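Carbonic anhydrase (Glaciozyma antarctica, PDB 5ZTP) probably catalyses the reversible hydration of carbon dioxide to bicarbonate and a proton, as expected of a cold-adapted beta-class carbonic anhydrase. Local coordinates at residues 26-30 with 79-83; 32-38 with 82-88; 73-78 with 146-151; 103-108 with 119-124. All blocks are in the same frame, centred on the assembly; numbering follows the deposited sequence.

In the fold
From the N terminus, the chain first meets contact 1, where the loop 26-30 waits for 79-83. Strand 33-38 then opens contact 2, and helix 66-79 opens contact 3 through 73-78. Residues 79-83 close the first loop, and contact 2 closes on the same run of chain as it becomes strand 84-90. Contact 3 crosses both, because its partner 146-151 comes much later, just before strand 152-158. Inside that long loop, contact 4 opens and closes, folding 103-108 back on 119-124 about 31 Å, centre to centre, from contact 3. Contact 2 joins two neighbouring parallel strands, contacts 1 and 3 adjoin its beginning, contact 4 stands apart, and all four touch the second subunit.

Contact 1: 26-30 with 79-83; sequences PLPPG and LLGTR
T82 faces two ways here: its hydroxyl OG1 is hydrogen-bonded to S76 OG on helix 66-79, while its methyl CG2 lies 4.2 Å from P29 CG on the incoming loop. The setting is an alpha/beta fold with a parallel core, and 79-83 is the return from that helix into strand 84-90, the last leg of a beta-alpha-beta crossover. Against it runs 26-30, the proline-rich lead-in to strand 33-38. No hydrogen bond joins the two segments, so van der Waals contacts carry the pairing.

P29 is the middle of the fit. Its ring carbon CD sits 3.6 Å from G81 N and 4.1 Å from L80 CB, so the CD corner of the ring rests on the chain at L80-G81. The peptide linking G81 to T82 is modelled cis. P28 adds a lighter touch, its CB 4.1 Å from G81 N.

Around these atoms, H57 of strand 56-61 is touched by the side chains of P29, L80 and T82, and S76 OG has H57 ND1 as a further partner. On the dimer side, D40 of the second subunit packs on L27 and A41 of the second subunit on P29. A sulfate ion also lies about 4 Å from the L27 side chain.

L80 directs its side chain at the loop. With CG opposite the carbonyl carbon (chi1 -53°), it extends its CD2 branch to L27, whose own side chain slants across it, and the meeting point is L80 CD2 against the branch carbon L27 CG, 3.9 Å apart.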
# COMPACT_ATOMS: atom_id res chain seq x y z
N PRO A 26 10.28 -14.73 8.91
CA PRO A 26 10.90 -14.66 7.62
C PRO A 26 10.03 -13.99 6.54
O PRO A 26 8.91 -13.56 6.79
CB PRO A 26 11.09 -16.13 7.29
CG PRO A 26 9.85 -16.76 7.86
CD PRO A 26 9.52 -15.98 9.10
N LEU A 27 10.55 -13.98 5.33
CA LEU A 27 9.97 -13.26 4.20
C LEU A 27 8.58 -13.71 3.70
O LEU A 27 7.70 -12.88 3.60
CB LEU A 27 11.00 -13.25 3.05
CG LEU A 27 10.84 -12.31 1.86
CD1 LEU A 27 10.25 -10.95 2.24
CD2 LEU A 27 12.17 -12.13 1.16
N PRO A 28 8.39 -15.00 3.35
CA PRO A 28 7.11 -15.35 2.72
C PRO A 28 6.00 -15.23 3.73
O PRO A 28 6.18 -15.72 4.83
CB PRO A 28 7.28 -16.80 2.27
CG PRO A 28 8.50 -17.31 2.90
CD PRO A 28 9.29 -16.17 3.46
N PRO A 29 4.87 -14.57 3.38
CA PRO A 29 3.79 -14.39 4.37
C PRO A 29 3.16 -15.69 4.87
O PRO A 29 2.80 -16.53 4.07
CB PRO A 29 2.73 -13.56 3.60
CG PRO A 29 3.46 -12.97 2.44
CD PRO A 29 4.49 -14.00 2.07
N GLY A 30 3.03 -15.82 6.18
CA GLY A 30 2.46 -17.01 6.80
C GLY A 30 1.08 -17.48 6.37
O GLY A 30 0.88 -18.68 6.20
N LEU A 79 6.68 -15.03 -6.49
CA LEU A 79 7.90 -15.04 -5.70
C LEU A 79 7.69 -15.47 -4.26
O LEU A 79 8.55 -16.12 -3.70
CB LEU A 79 8.53 -13.66 -5.73
CG LEU A 79 9.78 -13.57 -6.62
CD1 LEU A 79 9.51 -13.88 -8.09
CD2 LEU A 79 10.34 -12.17 -6.46
N LEU A 80 6.57 -15.11 -3.65
CA LEU A 80 6.37 -15.37 -2.22
C LEU A 80 5.06 -16.18 -1.98
O LEU A 80 4.56 -16.80 -2.91
CB LEU A 80 6.39 -14.03 -1.51
CG LEU A 80 7.65 -13.21 -1.86
CD1 LEU A 80 7.49 -11.72 -1.58
CD2 LEU A 80 8.84 -13.77 -1.10
N GLY A 81 4.52 -16.20 -0.76
CA GLY A 81 3.13 -16.73 -0.49
C GLY A 81 2.46 -17.39 -1.71
O GLY A 81 2.88 -18.47 -2.11
N THR A 82 1.39 -16.87 -2.30
CA THR A 82 0.23 -16.24 -1.69
C THR A 82 -0.82 -16.71 -2.68
O THR A 82 -0.70 -16.51 -3.87
CB THR A 82 0.19 -14.67 -1.61
OG1 THR A 82 -0.18 -14.07 -2.87
CG2 THR A 82 1.45 -14.10 -1.09
N ARG A 83 -1.84 -17.37 -2.18
CA ARG A 83 -2.88 -17.84 -3.06
C ARG A 83 -4.20 -17.32 -2.56
O ARG A 83 -5.28 -17.85 -2.91
CB ARG A 83 -2.84 -19.36 -3.21
CG ARG A 83 -2.32 -20.13 -2.02
CD ARG A 83 -2.97 -19.78 -0.66
NE ARG A 83 -4.39 -19.87 -0.28
CZ ARG A 83 -5.30 -20.74 -0.69
NH1 ARG A 83 -6.50 -20.65 -0.13
NH2 ARG A 83 -5.05 -21.64 -1.63

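Contact 2: 32-38 with 82-88; sequences RVAIVGC and TREVIVI
I35 and I86 lie side by side on one face of the sheet, and I35 CD1 rests 3.8 Å from I86 CB because chi2 of I35 (-43°) turns that methyl toward it. On the same face V33 CG1 meets I86 CD1 at 4.0 Å, and I35 CG2 meets I88 CD1 at 3.9 Å. The other face carries A34, V36, V85 and V87, with V36 CG2 against V85 CG1 at 3.9 Å.

A parallel ladder holds these pairs in step, its straightest rungs V36 N to I86 O and I88 N to V36 O. At the start it frays: R32 O takes two weak bonds, from R83 N and E84 N.

There the two arginines cross, and R83 CD lies over the centre of the R32 guanidinium, 3.6 Å from R32 CZ. An alanine in place of R83 would probably leave the R32 guanidinium without that cover and freer to swing.

Further out, L73 and S76 of helix 66-79 cover A34, and A69 covers V36. The E84 carboxylate is bound by backbone N atoms of Y3 and A4 of the second subunit.

Strand 33-38 lies between 56-61 and 84-90 in the parallel part of the mixed sheet, as expected of a beta-class carbonic anhydrase. Its last residue, C38, has SG modelled with a link to a sulfate ion but packs on C93, consistent with the zinc-binding cysteines of that class.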
# COMPACT_ATOMS: atom_id res chain seq x y z
N ARG A 32 -0.38 -16.63 3.54
CA ARG A 32 -0.43 -16.69 2.09
C ARG A 32 -1.49 -15.75 1.54
O ARG A 32 -2.22 -16.09 0.62
CB ARG A 32 -0.69 -18.13 1.66
CG ARG A 32 0.12 -19.13 2.48
CD ARG A 32 -0.47 -20.52 2.38
NE ARG A 32 -0.05 -21.16 1.16
CZ ARG A 32 -0.66 -22.18 0.61
NH1 ARG A 32 -1.75 -22.72 1.16
NH2 ARG A 32 -0.18 -22.68 -0.51
N VAL A 33 -1.55 -14.55 2.11
CA VAL A 33 -2.60 -13.60 1.82
C VAL A 33 -1.99 -12.29 1.37
O VAL A 33 -0.99 -11.83 1.95
CB VAL A 33 -3.44 -13.26 3.07
CG1 VAL A 33 -4.62 -12.37 2.70
CG2 VAL A 33 -3.96 -14.52 3.76
N ALA A 34 -2.63 -11.69 0.36
CA ALA A 34 -2.28 -10.37 -0.05
C ALA A 34 -3.50 -9.51 0.15
O ALA A 34 -4.55 -9.78 -0.41
CB ALA A 34 -1.88 -10.37 -1.50
N ILE A 35 -3.37 -8.49 0.99
CA ILE A 35 -4.45 -7.52 1.17
C ILE A 35 -4.31 -6.44 0.11
O ILE A 35 -3.21 -5.93 -0.10
CB ILE A 35 -4.42 -6.83 2.57
CG1 ILE A 35 -4.53 -7.86 3.72
CG2 ILE A 35 -5.49 -5.76 2.69
CD1 ILE A 35 -5.56 -8.96 3.54
N VAL A 36 -5.41 -6.08 -0.54
CA VAL A 36 -5.38 -4.95 -1.45
C VAL A 36 -6.37 -3.92 -0.95
O VAL A 36 -7.57 -4.08 -1.13
CB VAL A 36 -5.71 -5.33 -2.88
CG1 VAL A 36 -5.68 -4.09 -3.77
CG2 VAL A 36 -4.74 -6.40 -3.37
N GLY A 37 -5.87 -2.87 -0.31
CA GLY A 37 -6.74 -1.91 0.37
C GLY A 37 -6.47 -0.49 -0.04
O GLY A 37 -5.37 -0.12 -0.43
N CYS A 38 -7.49 0.34 0.06
CA CYS A 38 -7.26 1.73 -0.15
C CYS A 38 -6.28 2.28 0.87
O CYS A 38 -6.16 1.73 1.95
CB CYS A 38 -8.53 2.49 -0.02
SG CYS A 38 -8.18 4.24 -0.33
N THR A 82 1.39 -16.87 -2.30
CA THR A 82 0.23 -16.24 -1.69
C THR A 82 -0.82 -16.71 -2.68
O THR A 82 -0.70 -16.51 -3.87
CB THR A 82 0.19 -14.67 -1.61
OG1 THR A 82 -0.18 -14.07 -2.87
CG2 THR A 82 1.45 -14.10 -1.09
N ARG A 83 -1.84 -17.37 -2.18
CA ARG A 83 -2.88 -17.84 -3.06
C ARG A 83 -4.20 -17.32 -2.56
O ARG A 83 -5.28 -17.85 -2.91
CB ARG A 83 -2.84 -19.36 -3.21
CG ARG A 83 -2.32 -20.13 -2.02
CD ARG A 83 -2.97 -19.78 -0.66
NE ARG A 83 -4.39 -19.87 -0.28
CZ ARG A 83 -5.30 -20.74 -0.69
NH1 ARG A 83 -6.50 -20.65 -0.13
NH2 ARG A 83 -5.05 -21.64 -1.63
N GLU A 84 -4.12 -16.23 -1.78
CA GLU A 84 -5.29 -15.48 -1.40
C GLU A 84 -5.12 -13.99 -1.57
O GLU A 84 -4.09 -13.42 -1.20
CB GLU A 84 -5.69 -15.79 0.03
CG GLU A 84 -6.87 -14.96 0.52
CD GLU A 84 -7.60 -15.56 1.68
OE1 GLU A 84 -7.04 -16.45 2.36
OE2 GLU A 84 -8.75 -15.12 1.88
N VAL A 85 -6.16 -13.38 -2.13
CA VAL A 85 -6.30 -11.93 -2.19
C VAL A 85 -7.59 -11.50 -1.53
O VAL A 85 -8.67 -11.91 -1.94
CB VAL A 85 -6.32 -11.42 -3.64
CG1 VAL A 85 -6.46 -9.89 -3.69
CG2 VAL A 85 -5.07 -11.90 -4.38
N ILE A 86 -7.47 -10.63 -0.53
CA ILE A 86 -8.61 -9.89 -0.02
C ILE A 86 -8.57 -8.41 -0.45
O ILE A 86 -7.61 -7.70 -0.11
CB ILE A 86 -8.61 -9.92 1.51
CG1 ILE A 86 -8.45 -11.37 2.01
CG2 ILE A 86 -9.87 -9.26 2.05
CD1 ILE A 86 -8.45 -11.51 3.53
N VAL A 87 -9.59 -7.96 -1.22
CA VAL A 87 -9.72 -6.52 -1.64
C VAL A 87 -10.53 -5.74 -0.62
O VAL A 87 -11.58 -6.18 -0.18
CB VAL A 87 -10.39 -6.33 -3.05
CG1 VAL A 87 -10.68 -4.87 -3.34
CG2 VAL A 87 -9.50 -6.82 -4.17
N ILE A 88 -10.04 -4.58 -0.23
CA ILE A 88 -10.81 -3.72 0.65
C ILE A 88 -10.87 -2.31 0.09
O ILE A 88 -9.85 -1.59 0.06
CB ILE A 88 -10.23 -3.64 2.08
CG1 ILE A 88 -9.99 -5.06 2.66
CG2 ILE A 88 -11.16 -2.83 2.97
CD1 ILE A 88 -9.11 -5.09 3.90

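Contact 3: 73-78 with 146-151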
# COMPACT_ATOMS: atom_id res chain seq x y z
N LEU A 73 1.15 -7.69 -6.77
CA LEU A 73 0.47 -8.98 -6.62
C LEU A 73 1.22 -10.09 -7.34
O LEU A 73 1.41 -11.20 -6.84
CB LEU A 73 -0.96 -8.88 -7.16
CG LEU A 73 -1.97 -8.23 -6.24
CD1 LEU A 73 -3.28 -8.08 -6.98
CD2 LEU A 73 -2.17 -9.07 -4.99
N VAL A 74 1.64 -9.78 -8.55
CA VAL A 74 2.39 -10.74 -9.31
C VAL A 74 3.62 -11.13 -8.51
O VAL A 74 3.92 -12.30 -8.38
CB VAL A 74 2.68 -10.18 -10.72
CG1 VAL A 74 3.70 -11.03 -11.47
CG2 VAL A 74 1.36 -10.11 -11.49
N ILE A 75 4.31 -10.17 -7.92
CA ILE A 75 5.46 -10.48 -7.09
C ILE A 75 5.07 -11.28 -5.84
O ILE A 75 5.67 -12.30 -5.54
CB ILE A 75 6.23 -9.20 -6.74
CG1 ILE A 75 6.95 -8.72 -8.01
CG2 ILE A 75 7.20 -9.42 -5.59
CD1 ILE A 75 7.27 -7.24 -8.03
N SER A 76 4.04 -10.84 -5.14
CA SER A 76 3.56 -11.57 -3.95
C SER A 76 3.28 -13.05 -4.25
O SER A 76 3.73 -13.92 -3.54
CB SER A 76 2.34 -10.87 -3.32
OG SER A 76 1.71 -11.64 -2.32
N GLN A 77 2.55 -13.31 -5.34
CA GLN A 77 2.22 -14.69 -5.75
C GLN A 77 3.41 -15.54 -6.23
O GLN A 77 3.67 -16.61 -5.68
CB GLN A 77 1.19 -14.67 -6.89
CG GLN A 77 -0.19 -14.18 -6.48
CD GLN A 77 -1.31 -14.71 -7.39
OE1 GLN A 77 -1.12 -14.92 -8.60
NE2 GLN A 77 -2.48 -14.90 -6.82
N GLU A 78 4.08 -15.06 -7.27
CA GLU A 78 5.04 -15.86 -8.06
C GLU A 78 6.38 -16.01 -7.32
O GLU A 78 7.12 -16.98 -7.52
CB GLU A 78 5.31 -15.21 -9.43
CG GLU A 78 4.08 -14.75 -10.21
CD GLU A 78 3.30 -15.89 -10.85
OE1 GLU A 78 3.91 -16.83 -11.35
OE2 GLU A 78 2.06 -15.85 -10.87
N LEU A 146 -2.40 -13.15 -15.48
CA LEU A 146 -1.20 -13.06 -14.64
C LEU A 146 -1.40 -13.36 -13.16
O LEU A 146 -0.44 -13.34 -12.42
CB LEU A 146 -0.57 -11.69 -14.78
CG LEU A 146 0.53 -11.59 -15.81
CD1 LEU A 146 0.28 -12.45 -17.03
CD2 LEU A 146 0.68 -10.12 -16.19
N ILE A 147 -2.63 -13.59 -12.73
CA ILE A 147 -2.94 -14.05 -11.37
C ILE A 147 -3.17 -15.54 -11.48
O ILE A 147 -3.75 -16.00 -12.45
CB ILE A 147 -4.25 -13.43 -10.84
CG1 ILE A 147 -4.10 -11.92 -10.76
CG2 ILE A 147 -4.62 -13.96 -9.47
CD1 ILE A 147 -3.22 -11.48 -9.64
N LEU A 148 -2.72 -16.28 -10.48
CA LEU A 148 -2.79 -17.73 -10.57
C LEU A 148 -4.23 -18.22 -10.53
O LEU A 148 -5.05 -17.70 -9.79
CB LEU A 148 -2.00 -18.37 -9.45
CG LEU A 148 -0.52 -18.03 -9.43
CD1 LEU A 148 0.07 -18.61 -8.15
CD2 LEU A 148 0.19 -18.49 -10.69
N PRO A 149 -4.53 -19.24 -11.33
CA PRO A 149 -5.91 -19.73 -11.45
C PRO A 149 -6.54 -20.29 -10.14
O PRO A 149 -7.76 -20.28 -9.96
CB PRO A 149 -5.78 -20.83 -12.52
CG PRO A 149 -4.33 -21.25 -12.47
CD PRO A 149 -3.60 -19.97 -12.21
N GLU A 150 -5.70 -20.76 -9.22
CA GLU A 150 -6.19 -21.30 -7.94
C GLU A 150 -6.45 -20.22 -6.87
O GLU A 150 -6.89 -20.52 -5.77
CB GLU A 150 -5.21 -22.35 -7.40
CG GLU A 150 -3.83 -21.79 -7.02
CD GLU A 150 -2.75 -22.12 -8.03
OE1 GLU A 150 -2.96 -21.90 -9.26
OE2 GLU A 150 -1.68 -22.60 -7.57
N THR A 151 -6.20 -18.95 -7.18
CA THR A 151 -6.26 -17.92 -6.15
C THR A 151 -7.69 -17.74 -5.64
O THR A 151 -8.61 -17.62 -6.43
CB THR A 151 -5.70 -16.59 -6.69
OG1 THR A 151 -4.41 -16.84 -7.26
CG2 THR A 151 -5.57 -15.53 -5.59
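Q77 spends both ends of its amide on the loop 146-151. Its oxygen OE1 accepts the backbone N-H of L148 at 2.8 Å, the donor lying in the carbonyl plane on a lone pair, with an N-H...O angle of 159°. Its nitrogen NE2 gives a more bent bond to T151 OG1, also 2.8 Å, with the hydroxyl oxygen 26° out of the amide plane. T151 OG1 in turn donates to L148 O, which T151 N reaches too from the same face, so the type I turn from L148 to T151 is tied from inside and anchored to the helix. Q77 gets there by an extended chain, with CG on the far side of CA from the carbonyl carbon (chi1 -68°).

A leucine at Q77 would offer neither acceptor nor donor, so the N-H of L148 would probably lose its mate and the turn its tie to the helix.

Hydrophobic carbon fills in around the amide. I147 CG2 lies 3.5 Å from Q77 NE2, and its CD1 touches L73 CB at 4.2 Å. V74 CG2 slants across to L146 CB, 4.1 Å away. E78 brushes L148, but its salt bridge is to R110 of the second subunit.

L73 also packs on A34, V36 and V85, and T151 on V85. The contact therefore pins the loop entering strand 152-158 to helix 66-79, the helix of a beta-alpha-beta crossover lying against the parallel sheet.

Contact 4: 103-108 with 119-124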
# COMPACT_ATOMS: atom_id res chain seq x y z
N LEU A 103 -8.73 16.56 -11.58
CA LEU A 103 -7.46 16.53 -10.88
C LEU A 103 -6.32 17.08 -11.75
O LEU A 103 -5.48 17.84 -11.26
CB LEU A 103 -7.10 15.12 -10.42
CG LEU A 103 -5.69 15.08 -9.76
CD1 LEU A 103 -5.77 14.38 -8.42
CD2 LEU A 103 -4.60 14.43 -10.62
N HIS A 104 -6.30 16.68 -13.02
CA HIS A 104 -5.31 17.18 -13.95
C HIS A 104 -5.26 18.71 -13.94
O HIS A 104 -4.20 19.30 -13.72
CB HIS A 104 -5.60 16.70 -15.38
CG HIS A 104 -5.32 15.26 -15.58
ND1 HIS A 104 -5.71 14.59 -16.70
CD2 HIS A 104 -4.74 14.35 -14.77
CE1 HIS A 104 -5.36 13.32 -16.59
NE2 HIS A 104 -4.77 13.15 -15.42
N GLY A 105 -6.43 19.32 -14.18
CA GLY A 105 -6.57 20.78 -14.23
C GLY A 105 -6.18 21.48 -12.94
O GLY A 105 -5.81 22.67 -12.95
N LEU A 106 -6.26 20.73 -11.83
CA LEU A 106 -5.91 21.25 -10.51
C LEU A 106 -4.42 21.34 -10.36
O LEU A 106 -3.87 22.41 -10.13
CB LEU A 106 -6.45 20.31 -9.45
CG LEU A 106 -6.55 20.83 -8.04
CD1 LEU A 106 -7.53 21.98 -7.98
CD2 LEU A 106 -7.07 19.69 -7.18
N VAL A 107 -3.77 20.21 -10.53
CA VAL A 107 -2.34 20.11 -10.40
C VAL A 107 -1.69 21.04 -11.41
O VAL A 107 -0.61 21.58 -11.16
CB VAL A 107 -1.89 18.66 -10.60
CG1 VAL A 107 -0.37 18.54 -10.63
CG2 VAL A 107 -2.47 17.80 -9.50
N LYS A 108 -2.36 21.21 -12.56
CA LYS A 108 -1.92 22.17 -13.61
C LYS A 108 -1.82 23.61 -13.10
O LYS A 108 -0.93 24.36 -13.51
CB LYS A 108 -2.85 22.14 -14.82
CG LYS A 108 -2.46 21.10 -15.85
CD LYS A 108 -3.35 21.20 -17.06
CE LYS A 108 -3.35 19.93 -17.86
NZ LYS A 108 -3.52 20.27 -19.30
N VAL A 119 1.30 15.43 -15.71
CA VAL A 119 0.02 15.33 -14.97
C VAL A 119 -1.01 14.58 -15.80
O VAL A 119 -1.73 13.74 -15.29
CB VAL A 119 -0.57 16.69 -14.43
CG1 VAL A 119 0.40 17.85 -14.53
CG2 VAL A 119 -1.88 17.06 -15.12
N ASP A 120 -1.04 14.90 -17.10
CA ASP A 120 -2.03 14.41 -18.05
C ASP A 120 -1.90 12.92 -18.32
O ASP A 120 -2.84 12.31 -18.82
CB ASP A 120 -1.89 15.14 -19.38
CG ASP A 120 -2.64 16.48 -19.43
OD1 ASP A 120 -3.18 17.00 -18.42
OD2 ASP A 120 -2.70 17.00 -20.55
N SER A 121 -0.75 12.35 -17.97
CA SER A 121 -0.53 10.91 -18.10
C SER A 121 -0.96 10.04 -16.91
O SER A 121 -0.83 8.82 -16.97
CB SER A 121 0.95 10.65 -18.40
OG SER A 121 1.79 10.97 -17.31
N LEU A 122 -1.46 10.64 -15.84
CA LEU A 122 -1.99 9.87 -14.69
C LEU A 122 -3.46 9.45 -14.83
O LEU A 122 -4.35 10.29 -14.79
CB LEU A 122 -1.94 10.71 -13.42
CG LEU A 122 -0.56 10.96 -12.82
CD1 LEU A 122 -0.78 11.88 -11.62
CD2 LEU A 122 0.14 9.65 -12.43
N ALA A 123 -3.71 8.16 -14.96
CA ALA A 123 -5.06 7.68 -14.81
C ALA A 123 -5.23 7.59 -13.30
O ALA A 123 -4.50 6.82 -12.64
CB ALA A 123 -5.25 6.34 -15.48
N CYS A 124 -6.15 8.38 -12.76
CA CYS A 124 -6.40 8.39 -11.32
C CYS A 124 -7.14 7.16 -10.81
O CYS A 124 -6.95 6.80 -9.65
CB CYS A 124 -7.13 9.65 -10.91
SG CYS A 124 -6.17 11.13 -11.31
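H104 is seated in the bend of 119-124. Its NE2 donates to L122 O at 3.0 Å, with the oxygen close to the ring plane and the N-H...O angle 156°. One face of the same ring is covered by the turn: D120 CA stands 3.9 Å from the ring centroid, only 12° off the normal, a CH-pi contact. Bond and cover together probably hold the imidazole in its orientation. The type I turn from V119 to L122, closed by L122 N to V119 O, lies over one face of the ring and brings L122 O to its edge.

V119 packs against the base of the side chain, with CG2 3.7 Å from H104 CB, and its CG1 lies 4.0 Å from V107 CG1. At the other end C124 SG meets L103 CD2 at 3.7 Å, a small buried apolar pair.

The solvent side is looser. K108 crosses D120 at about a right angle, and its NZ forms a salt bridge of 3.4 Å with D120 OD1, the aspartate being exposed.

Behind the buried edge, F98 touches both L103 and C124, while S100 OG binds C124 N, tying the end of 119-124 to the beginning of helix 100-108. The second subunit adds a hydrogen bond from its R71 NH2 to C124 O, and its L79, V74 and E78 pack on L103, L122 and V107, so this helix and turn reach helix 66-79 of the partner chain.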